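PDB 3IHV: SusD homolog from Bacteroides thetaiotaomicron VPI-5482, which probably binds glycans at the outer membrane for import by a partner transporter, as other members of the SusD family do. Local coordinates for residues Thr30-Gly38 and Leu260-Pro268; Pro276-Asn284 and Phe382-Trp392. One frame throughout, in Å; residues are numbered along the deposited sequence.

Contact 1. Residues Thr30-Gly38 and Leu260-Pro268; sequences TNTLDAMYG and LIEISFYSP. With NA (sodium ion), chain F; EDO (1,2-ethanediol), chain M; EDO (1,2-ethanediol), chain N.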
loop_
_atom_site.group_PDB
_atom_site.type_symbol
_atom_site.label_atom_id
_atom_site.label_comp_id
_atom_site.label_asym_id
_atom_site.label_seq_id
_atom_site.Cartn_x
_atom_site.Cartn_y
_atom_site.Cartn_z
ATOM N N THR A 30 3.957 -15.077 2.379
ATOM C CA THR A 30 3.303 -14.408 3.513
ATOM C C THR A 30 2.452 -13.228 3.017
ATOM O O THR A 30 1.310 -12.993 3.488
ATOM C CB THR A 30 4.318 -13.917 4.554
ATOM O OG1 THR A 30 5.306 -14.925 4.781
ATOM C CG2 THR A 30 3.629 -13.604 5.874
ATOM N N ASN A 31 2.986 -12.508 2.028
ATOM C CA ASN A 31 2.328 -11.332 1.500
ATOM C C ASN A 31 0.934 -11.532 0.942
ATOM O O ASN A 31 0.191 -10.554 0.918
ATOM C CB ASN A 31 3.195 -10.649 0.419
ATOM C CG ASN A 31 4.387 -9.934 1.016
ATOM O OD1 ASN A 31 4.328 -9.456 2.156
ATOM N ND2 ASN A 31 5.445 -9.833 0.248
ATOM N N THR A 32 0.611 -12.741 0.490
ATOM C CA THR A 32 -0.683 -13.021 -0.152
ATOM C C THR A 32 -1.786 -13.337 0.842
ATOM O O THR A 32 -2.926 -13.522 0.441
ATOM C CB THR A 32 -0.589 -14.151 -1.212
ATOM O OG1 THR A 32 -0.146 -15.363 -0.596
ATOM C CG2 THR A 32 0.353 -13.728 -2.368
ATOM N N LEU A 33 -1.438 -13.461 2.117
ATOM C CA LEU A 33 -2.451 -13.682 3.153
ATOM C C LEU A 33 -3.489 -12.556 3.197
ATOM O O LEU A 33 -3.190 -11.385 2.998
ATOM C CB LEU A 33 -1.805 -13.806 4.525
ATOM C CG LEU A 33 -1.002 -15.097 4.805
ATOM C CD1 LEU A 33 -0.140 -14.861 6.007
ATOM C CD2 LEU A 33 -1.869 -16.355 5.010
ATOM N N ASP A 34 -4.705 -12.948 3.558
ATOM C CA ASP A 34 -5.802 -12.026 3.717
ATOM C C ASP A 34 -5.410 -10.952 4.745
ATOM O O ASP A 34 -5.658 -9.767 4.549
ATOM C CB ASP A 34 -7.026 -12.846 4.160
ATOM C CG ASP A 34 -8.370 -12.171 3.861
ATOM O OD1 ASP A 34 -8.620 -11.765 2.711
ATOM O OD2 ASP A 34 -9.203 -12.107 4.788
ATOM N N ALA A 35 -4.736 -11.371 5.821
ATOM C CA ALA A 35 -4.296 -10.464 6.870
ATOM C C ALA A 35 -3.100 -9.593 6.498
ATOM O O ALA A 35 -2.693 -8.711 7.258
ATOM C CB ALA A 35 -3.977 -11.278 8.165
HETATM N N MSE A 36 -2.496 -9.881 5.353
HETATM C CA MSE A 36 -1.416 -9.108 4.758
HETATM C C MSE A 36 -2.022 -8.364 3.549
HETATM O O MSE A 36 -3.022 -7.664 3.726
HETATM C CB MSE A 36 -0.244 -10.028 4.391
HETATM C CG MSE A 36 0.356 -10.730 5.584
HETATM SE SE MSE A 36 1.469 -9.571 6.674
HETATM C CE MSE A 36 2.961 -9.296 5.426
ATOM N N TYR A 37 -1.495 -8.529 2.331
ATOM C CA TYR A 37 -1.952 -7.677 1.221
ATOM C C TYR A 37 -3.185 -8.174 0.484
ATOM O O TYR A 37 -3.668 -7.493 -0.417
ATOM C CB TYR A 37 -0.757 -7.337 0.288
ATOM C CG TYR A 37 0.336 -6.638 1.068
ATOM C CD1 TYR A 37 0.234 -5.302 1.346
ATOM C CD2 TYR A 37 1.421 -7.345 1.594
ATOM C CE1 TYR A 37 1.186 -4.653 2.129
ATOM C CE2 TYR A 37 2.392 -6.698 2.361
ATOM C CZ TYR A 37 2.259 -5.379 2.635
ATOM O OH TYR A 37 3.207 -4.760 3.425
ATOM N N GLY A 38 -3.697 -9.360 0.832
ATOM C CA GLY A 38 -4.915 -9.816 0.203
ATOM C C GLY A 38 -6.105 -8.929 0.582
ATOM O O GLY A 38 -7.060 -8.811 -0.202
ATOM N N LEU A 260 7.820 -1.440 -8.527
ATOM C CA LEU A 260 8.955 -1.833 -7.689
ATOM C C LEU A 260 8.578 -2.991 -6.726
ATOM O O LEU A 260 9.207 -4.049 -6.767
ATOM C CB LEU A 260 9.459 -0.601 -6.951
ATOM C CG LEU A 260 9.977 0.527 -7.866
ATOM C CD1 LEU A 260 10.418 1.707 -6.978
ATOM C CD2 LEU A 260 11.116 0.104 -8.809
ATOM N N ILE A 261 7.512 -2.813 -5.942
ATOM C CA ILE A 261 7.023 -3.812 -5.018
ATOM C C ILE A 261 5.555 -4.047 -5.364
ATOM O O ILE A 261 4.721 -3.187 -5.151
ATOM C CB ILE A 261 7.180 -3.406 -3.531
ATOM C CG1 ILE A 261 8.648 -3.084 -3.238
ATOM C CG2 ILE A 261 6.635 -4.561 -2.624
ATOM C CD1 ILE A 261 8.910 -2.519 -1.808
ATOM N N GLU A 262 5.266 -5.209 -5.938
ATOM C CA GLU A 262 3.932 -5.526 -6.343
ATOM C C GLU A 262 3.689 -6.961 -5.897
ATOM O O GLU A 262 4.543 -7.827 -6.111
ATOM C CB GLU A 262 3.804 -5.334 -7.873
ATOM C CG GLU A 262 2.404 -5.612 -8.440
ATOM C CD GLU A 262 2.316 -5.421 -9.937
ATOM O OE1 GLU A 262 3.369 -5.178 -10.593
ATOM O OE2 GLU A 262 1.177 -5.462 -10.438
ATOM N N ILE A 263 2.537 -7.189 -5.258
ATOM C CA ILE A 263 2.157 -8.501 -4.766
ATOM C C ILE A 263 1.365 -9.201 -5.848
ATOM O O ILE A 263 0.347 -8.679 -6.320
ATOM C CB ILE A 263 1.256 -8.404 -3.512
ATOM C CG1 ILE A 263 1.815 -7.397 -2.519
ATOM C CG2 ILE A 263 1.046 -9.801 -2.879
ATOM C CD1 ILE A 263 3.296 -7.579 -2.218
ATOM N N SER A 264 1.818 -10.365 -6.262
ATOM C CA SER A 264 1.121 -11.137 -7.278
ATOM C C SER A 264 0.142 -12.122 -6.662
ATOM O O SER A 264 0.501 -12.938 -5.800
ATOM C CB SER A 264 2.104 -11.903 -8.169
ATOM O OG SER A 264 1.420 -12.799 -9.025
ATOM N N PHE A 265 -1.099 -12.032 -7.114
ATOM C CA PHE A 265 -2.124 -12.997 -6.755
ATOM C C PHE A 265 -2.500 -13.768 -8.006
ATOM O O PHE A 265 -2.755 -13.173 -9.048
ATOM C CB PHE A 265 -3.364 -12.300 -6.225
ATOM C CG PHE A 265 -3.143 -11.597 -4.929
ATOM C CD1 PHE A 265 -3.203 -12.278 -3.742
ATOM C CD2 PHE A 265 -2.877 -10.251 -4.900
ATOM C CE1 PHE A 265 -2.995 -11.636 -2.536
ATOM C CE2 PHE A 265 -2.651 -9.583 -3.709
ATOM C CZ PHE A 265 -2.719 -10.282 -2.497
ATOM N N TYR A 266 -2.480 -15.088 -7.928
ATOM C CA TYR A 266 -2.923 -15.873 -9.034
ATOM C C TYR A 266 -3.202 -17.297 -8.644
ATOM O O TYR A 266 -2.345 -17.975 -8.070
ATOM C CB TYR A 266 -1.951 -15.889 -10.257
ATOM C CG TYR A 266 -2.505 -16.817 -11.312
ATOM C CD1 TYR A 266 -3.585 -16.434 -12.098
ATOM C CD2 TYR A 266 -2.010 -18.111 -11.467
ATOM C CE1 TYR A 266 -4.145 -17.303 -13.015
ATOM C CE2 TYR A 266 -2.571 -18.978 -12.386
ATOM C CZ TYR A 266 -3.629 -18.565 -13.158
ATOM O OH TYR A 266 -4.193 -19.444 -14.073
ATOM N N SER A 267 -4.401 -17.751 -9.003
ATOM C CA SER A 267 -4.750 -19.154 -8.897
ATOM C C SER A 267 -5.782 -19.433 -9.989
ATOM O O SER A 267 -6.607 -18.581 -10.286
ATOM C CB SER A 267 -5.313 -19.510 -7.521
ATOM O OG SER A 267 -5.566 -20.893 -7.478
ATOM N N PRO A 268 -5.714 -20.610 -10.625
ATOM C CA PRO A 268 -6.786 -20.928 -11.590
ATOM C C PRO A 268 -8.117 -21.272 -10.891
ATOM O O PRO A 268 -9.182 -21.254 -11.513
ATOM C CB PRO A 268 -6.270 -22.186 -12.303
ATOM C CG PRO A 268 -5.249 -22.778 -11.343
ATOM C CD PRO A 268 -4.638 -21.611 -10.608
HETATM NA NA NA F . -2.415 -11.777 -10.763
HETATM C C1 EDO M . 3.552 -12.453 -4.209
HETATM O O1 EDO M . 4.036 -11.591 -5.226
HETATM C C2 EDO M . 4.426 -12.395 -2.971
HETATM O O2 EDO M . 4.787 -11.078 -2.531
HETATM C C1 EDO N . 7.685 -8.238 -3.110
HETATM O O1 EDO N . 8.479 -8.188 -4.314
HETATM C C2 EDO N . 6.188 -8.313 -3.450
HETATM O O2 EDO N . 5.836 -9.359 -4.368
HETATM O O HOH W 1 -0.078 -12.047 -11.189
HETATM O O HOH W 2 -3.305 -9.563 -12.263
HETATM O O HOH W 3 -3.045 -12.868 -12.718
#
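The phenyl ring of F265 meets residues 30-38 chiefly by its outer carbons. At its edge, close to the ring plane, T32 O lies 3.5 Å from F265 CE1, while Y37 O lies obliquely to the same ring. G38 brings its alpha carbon, with its backbone N close behind, obliquely to F265 CZ (CA to CZ 3.5 Å), and a side chain here would be crowded by L33 O. The Y37 ring has N31 OD1 in plane at its edge; I263 CG1 packs on Y37 CB at 3.8 Å and lies obliquely to the ring. In the conformer described here, I263 holds CG1 anti to its carbonyl carbon (chi1 -46°), and CG2 comes toward N31 O and the methyl of T32. That methyl, T32 CG2, also rests 3.5 Å from S264 O, whereas T32 OG1 is bonded to R29 O and Y37 OH to E130. The segments join through van der Waals packing, and a 1,2-ethanediol molecule, probably from the crystallisation liquor, spans them: N31 ND2 donates to its O2 at 3.1 Å and S264 N to its O1 at 2.7 Å. The arrangement packs the turn 31-32 and the short, weakly bonded helix 34-38 against the end of strand 259-263 and the residues after it, where F265 O binds a sodium ion at 2.2 Å in a site completed by N389, N391 and three waters.

Contact 2. Residues Pro276-Asn284 and Phe382-Trp392; sequences PVGRIGKWN and FINNDKSNVNW. With NA (sodium ion), chain F; EDO (1,2-ethanediol), chain L.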
loop_
_atom_site.group_PDB
_atom_site.type_symbol
_atom_site.label_atom_id
_atom_site.label_comp_id
_atom_site.label_asym_id
_atom_site.label_seq_id
_atom_site.Cartn_x
_atom_site.Cartn_y
_atom_site.Cartn_z
ATOM N N PRO A 276 -3.504 -18.551 -3.402
ATOM C CA PRO A 276 -2.974 -17.195 -3.366
ATOM C C PRO A 276 -3.769 -16.220 -4.230
ATOM O O PRO A 276 -3.290 -15.712 -5.280
ATOM C CB PRO A 276 -1.537 -17.378 -3.890
ATOM C CG PRO A 276 -1.669 -18.444 -4.811
ATOM C CD PRO A 276 -2.665 -19.415 -4.232
ATOM N N VAL A 277 -4.988 -15.953 -3.778
ATOM C CA VAL A 277 -5.898 -14.995 -4.417
ATOM C C VAL A 277 -6.167 -13.920 -3.364
ATOM O O VAL A 277 -6.022 -14.173 -2.153
ATOM C CB VAL A 277 -7.180 -15.660 -4.884
ATOM C CG1 VAL A 277 -6.862 -16.644 -6.007
ATOM C CG2 VAL A 277 -7.945 -16.357 -3.731
ATOM N N GLY A 278 -6.551 -12.736 -3.814
ATOM C CA GLY A 278 -6.847 -11.662 -2.915
ATOM C C GLY A 278 -8.194 -11.043 -3.199
ATOM O O GLY A 278 -8.980 -11.534 -4.008
ATOM N N ARG A 279 -8.444 -9.933 -2.529
ATOM C CA ARG A 279 -9.708 -9.215 -2.661
ATOM C C ARG A 279 -9.597 -7.947 -3.504
ATOM O O ARG A 279 -10.505 -7.124 -3.518
ATOM C CB ARG A 279 -10.223 -8.875 -1.267
ATOM C CG ARG A 279 -10.464 -10.108 -0.388
ATOM C CD ARG A 279 -11.139 -9.704 0.870
ATOM N NE ARG A 279 -11.128 -10.743 1.900
ATOM C CZ ARG A 279 -12.164 -11.496 2.246
ATOM N NH1 ARG A 279 -13.339 -11.356 1.655
ATOM N NH2 ARG A 279 -12.027 -12.403 3.214
ATOM N N ILE A 280 -8.492 -7.794 -4.225
ATOM C CA ILE A 280 -8.234 -6.567 -4.991
ATOM C C ILE A 280 -9.162 -6.556 -6.203
ATOM O O ILE A 280 -9.341 -7.584 -6.886
ATOM C CB ILE A 280 -6.760 -6.424 -5.415
ATOM C CG1 ILE A 280 -5.753 -6.760 -4.275
ATOM C CG2 ILE A 280 -6.530 -5.035 -6.014
ATOM C CD1 ILE A 280 -5.933 -6.026 -2.930
ATOM N N GLY A 281 -9.816 -5.428 -6.446
ATOM C CA GLY A 281 -10.855 -5.345 -7.478
ATOM C C GLY A 281 -12.200 -5.938 -7.032
ATOM O O GLY A 281 -13.181 -5.902 -7.773
ATOM N N LYS A 282 -12.258 -6.479 -5.809
ATOM C CA LYS A 282 -13.483 -7.054 -5.282
ATOM C C LYS A 282 -14.001 -6.133 -4.193
ATOM O O LYS A 282 -14.922 -5.355 -4.423
ATOM C CB LYS A 282 -13.225 -8.490 -4.769
ATOM C CG LYS A 282 -12.547 -9.405 -5.829
ATOM C CD LYS A 282 -13.320 -9.508 -7.119
ATOM C CE LYS A 282 -14.553 -10.363 -6.998
ATOM N NZ LYS A 282 -15.362 -10.764 -8.262
ATOM N N TRP A 283 -13.354 -6.149 -3.031
ATOM C CA TRP A 283 -13.777 -5.322 -1.925
ATOM C C TRP A 283 -13.541 -3.832 -2.222
ATOM O O TRP A 283 -14.286 -2.957 -1.760
ATOM C CB TRP A 283 -13.004 -5.737 -0.671
ATOM C CG TRP A 283 -13.759 -5.584 0.610
ATOM C CD1 TRP A 283 -14.504 -6.545 1.218
ATOM C CD2 TRP A 283 -13.803 -4.434 1.476
ATOM N NE1 TRP A 283 -15.016 -6.075 2.398
ATOM C CE2 TRP A 283 -14.590 -4.785 2.589
ATOM C CE3 TRP A 283 -13.257 -3.157 1.418
ATOM C CZ2 TRP A 283 -14.860 -3.889 3.623
ATOM C CZ3 TRP A 283 -13.516 -2.288 2.444
ATOM C CH2 TRP A 283 -14.301 -2.665 3.541
ATOM N N ASN A 284 -12.517 -3.546 -3.020
ATOM C CA ASN A 284 -12.228 -2.167 -3.414
ATOM C C ASN A 284 -12.419 -1.986 -4.916
ATOM O O ASN A 284 -11.794 -1.133 -5.542
ATOM C CB ASN A 284 -10.827 -1.765 -2.994
ATOM C CG ASN A 284 -9.750 -2.496 -3.770
ATOM O OD1 ASN A 284 -10.024 -3.560 -4.389
ATOM N ND2 ASN A 284 -8.543 -1.970 -3.741
ATOM N N PHE A 382 -11.559 -18.152 -12.602
ATOM C CA PHE A 382 -12.616 -18.568 -11.728
ATOM C C PHE A 382 -13.638 -17.422 -11.566
ATOM O O PHE A 382 -13.330 -16.241 -11.766
ATOM C CB PHE A 382 -12.038 -19.037 -10.401
ATOM C CG PHE A 382 -11.268 -17.963 -9.669
ATOM C CD1 PHE A 382 -11.922 -17.048 -8.880
ATOM C CD2 PHE A 382 -9.905 -17.893 -9.766
ATOM C CE1 PHE A 382 -11.240 -16.083 -8.211
ATOM C CE2 PHE A 382 -9.196 -16.913 -9.079
ATOM C CZ PHE A 382 -9.863 -16.016 -8.309
ATOM N N ILE A 383 -14.860 -17.805 -11.220
ATOM C CA ILE A 383 -15.927 -16.863 -10.928
ATOM C C ILE A 383 -16.049 -16.919 -9.434
ATOM O O ILE A 383 -16.251 -18.004 -8.872
ATOM C CB ILE A 383 -17.241 -17.316 -11.571
ATOM C CG1 ILE A 383 -17.095 -17.283 -13.096
ATOM C CG2 ILE A 383 -18.447 -16.468 -11.065
ATOM C CD1 ILE A 383 -18.360 -17.677 -13.841
ATOM N N ASN A 384 -15.882 -15.787 -8.774
ATOM C CA ASN A 384 -15.984 -15.754 -7.326
ATOM C C ASN A 384 -16.466 -14.360 -6.936
ATOM O O ASN A 384 -16.160 -13.380 -7.604
ATOM C CB ASN A 384 -14.663 -16.129 -6.636
ATOM C CG ASN A 384 -14.819 -16.270 -5.141
ATOM O OD1 ASN A 384 -14.650 -15.287 -4.410
ATOM N ND2 ASN A 384 -15.261 -17.463 -4.675
ATOM N N ASN A 385 -17.253 -14.269 -5.884
ATOM C CA ASN A 385 -17.791 -12.963 -5.503
ATOM C C ASN A 385 -16.902 -12.159 -4.558
ATOM O O ASN A 385 -17.205 -11.006 -4.239
ATOM C CB ASN A 385 -19.175 -13.142 -4.874
ATOM C CG ASN A 385 -20.222 -13.679 -5.870
ATOM O OD1 ASN A 385 -20.059 -13.583 -7.086
ATOM N ND2 ASN A 385 -21.315 -14.237 -5.340
ATOM N N ASP A 386 -15.840 -12.790 -4.079
ATOM C CA ASP A 386 -14.976 -12.191 -3.079
ATOM C C ASP A 386 -13.499 -12.081 -3.423
ATOM O O ASP A 386 -12.824 -11.199 -2.900
ATOM C CB ASP A 386 -15.070 -13.015 -1.797
ATOM C CG ASP A 386 -16.466 -13.029 -1.235
ATOM O OD1 ASP A 386 -16.963 -11.951 -0.859
ATOM O OD2 ASP A 386 -17.073 -14.106 -1.219
ATOM N N LYS A 387 -13.004 -12.980 -4.270
ATOM C CA LYS A 387 -11.571 -13.049 -4.535
ATOM C C LYS A 387 -11.268 -12.884 -6.016
ATOM O O LYS A 387 -12.134 -13.106 -6.866
ATOM C CB LYS A 387 -10.989 -14.385 -4.060
ATOM C CG LYS A 387 -11.244 -14.824 -2.602
ATOM C CD LYS A 387 -10.804 -13.792 -1.608
ATOM C CE LYS A 387 -10.514 -14.411 -0.223
ATOM N NZ LYS A 387 -11.455 -15.499 0.161
ATOM N N SER A 388 -10.004 -12.597 -6.313
ATOM C CA SER A 388 -9.585 -12.365 -7.678
ATOM C C SER A 388 -8.106 -12.669 -7.845
ATOM O O SER A 388 -7.410 -12.909 -6.877
ATOM C CB SER A 388 -9.794 -10.886 -8.052
ATOM O OG SER A 388 -8.804 -10.063 -7.422
ATOM N N ASN A 389 -7.650 -12.605 -9.105
ATOM C CA ASN A 389 -6.229 -12.663 -9.442
ATOM C C ASN A 389 -5.645 -11.262 -9.677
ATOM O O ASN A 389 -4.562 -11.137 -10.235
ATOM C CB ASN A 389 -6.052 -13.538 -10.680
ATOM C CG ASN A 389 -6.402 -14.947 -10.399
ATOM O OD1 ASN A 389 -6.121 -15.446 -9.305
ATOM N ND2 ASN A 389 -7.024 -15.608 -11.363
ATOM N N VAL A 390 -6.304 -10.199 -9.237
ATOM C CA VAL A 390 -5.790 -8.846 -9.393
ATOM C C VAL A 390 -4.620 -8.585 -8.425
ATOM O O VAL A 390 -4.677 -8.933 -7.243
ATOM C CB VAL A 390 -6.890 -7.768 -9.205
ATOM C CG1 VAL A 390 -6.309 -6.340 -9.290
ATOM C CG2 VAL A 390 -8.024 -7.977 -10.236
ATOM N N ASN A 391 -3.559 -7.966 -8.933
ATOM C CA ASN A 391 -2.370 -7.716 -8.122
ATOM C C ASN A 391 -2.432 -6.438 -7.304
ATOM O O ASN A 391 -3.387 -5.679 -7.435
ATOM C CB ASN A 391 -1.123 -7.760 -9.000
ATOM C CG ASN A 391 -0.907 -9.106 -9.610
ATOM O OD1 ASN A 391 -1.507 -10.104 -9.190
ATOM N ND2 ASN A 391 -0.057 -9.164 -10.657
ATOM N N TRP A 392 -1.433 -6.251 -6.448
ATOM C CA TRP A 392 -1.381 -5.097 -5.538
ATOM C C TRP A 392 -0.069 -4.325 -5.572
ATOM O O TRP A 392 0.988 -4.841 -5.173
ATOM C CB TRP A 392 -1.676 -5.509 -4.080
ATOM C CG TRP A 392 -1.795 -4.303 -3.217
ATOM C CD1 TRP A 392 -0.933 -3.886 -2.248
ATOM C CD2 TRP A 392 -2.857 -3.358 -3.244
ATOM N NE1 TRP A 392 -1.372 -2.705 -1.698
ATOM C CE2 TRP A 392 -2.551 -2.348 -2.286
ATOM C CE3 TRP A 392 -3.991 -3.213 -4.044
ATOM C CZ2 TRP A 392 -3.376 -1.256 -2.061
ATOM C CZ3 TRP A 392 -4.826 -2.142 -3.818
ATOM C CH2 TRP A 392 -4.516 -1.167 -2.833
HETATM NA NA NA F . -2.415 -11.777 -10.763
HETATM C C1 EDO L . -9.796 -11.450 -12.416
HETATM O O1 EDO L . -8.866 -11.536 -11.342
HETATM C C2 EDO L . -11.175 -11.861 -11.948
HETATM O O2 EDO L . -11.061 -12.690 -10.791
HETATM O O HOH W 4 -13.048 -12.297 -9.302
HETATM O O HOH W 1 -0.078 -12.047 -11.189
HETATM O O HOH W 2 -3.305 -9.563 -12.263
HETATM O O HOH W 3 -3.045 -12.868 -12.718
#
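S388 turns OG between its backbone N and carbonyl carbon (chi1 74°), where it donates to I280 O at 2.6 Å and accepts from V390 N, closing an ST turn. K282 bends at chi2 and chi3 (-57° and -74°), folding its chain over the backbone of 386-388 until NZ reaches N384 O at 2.8 Å. NZ also donates to S297 O and to a water bonded to K387 O. With an alanine in place of K282, N384 O, S297 O and the bridging water would probably lose this donor and a gap would open beside S388 CB. N384 OD1 accepts from D386 N, an Asx turn, and from K387 N on the opposite face of its amide plane, which makes an Asx motif. G278 and S388 form a single antiparallel bridge, a hydrogen-bonded pair, with G278 N to S388 O at 3.2 Å and S388 N to G278 O at 2.7 Å. V277 packs CG2 on K387 CB at 3.6 Å and CG1 on F382 CZ at 3.8 Å. Next along the chain, I280 CG2 meets V390 CG1 at 3.5 Å, and I280 CD1 comes obliquely to W392 CE3 at 3.6 Å. K387 CE lies over one face of the R279 guanidinium, paired with D34. N389 O and N391 OD1 bind the sodium ion. The loops touch helix 40-44 through I280, N284 and W392, and helix 373-376 through K282, S388 and V390; W392 begins strand 392-396.

How the contacts relate
Contacts 1 and 2 follow one another along the chain, their centres about 10 Å apart, and they meet at the sodium ion. F265 of 260-268 gives one backbone oxygen to the metal; N389 O, at 2.3 Å from the sodium, and N391 OD1, at 2.5 Å, come from 382-392, and three waters complete the ligands. Water 1, bound to the ion, links S264 OG with N391 ND2. Direct joins reinforce this: I263 N probably bonds W392 O at 2.8 Å where strands 259-263 and 392-396 pair, and F265 CD2 packs 3.2 Å from V390 O. Farther off, D34 OD1 and R279 NE form a salt bridge at 2.8 Å, tying helix 34-38 to 276-284.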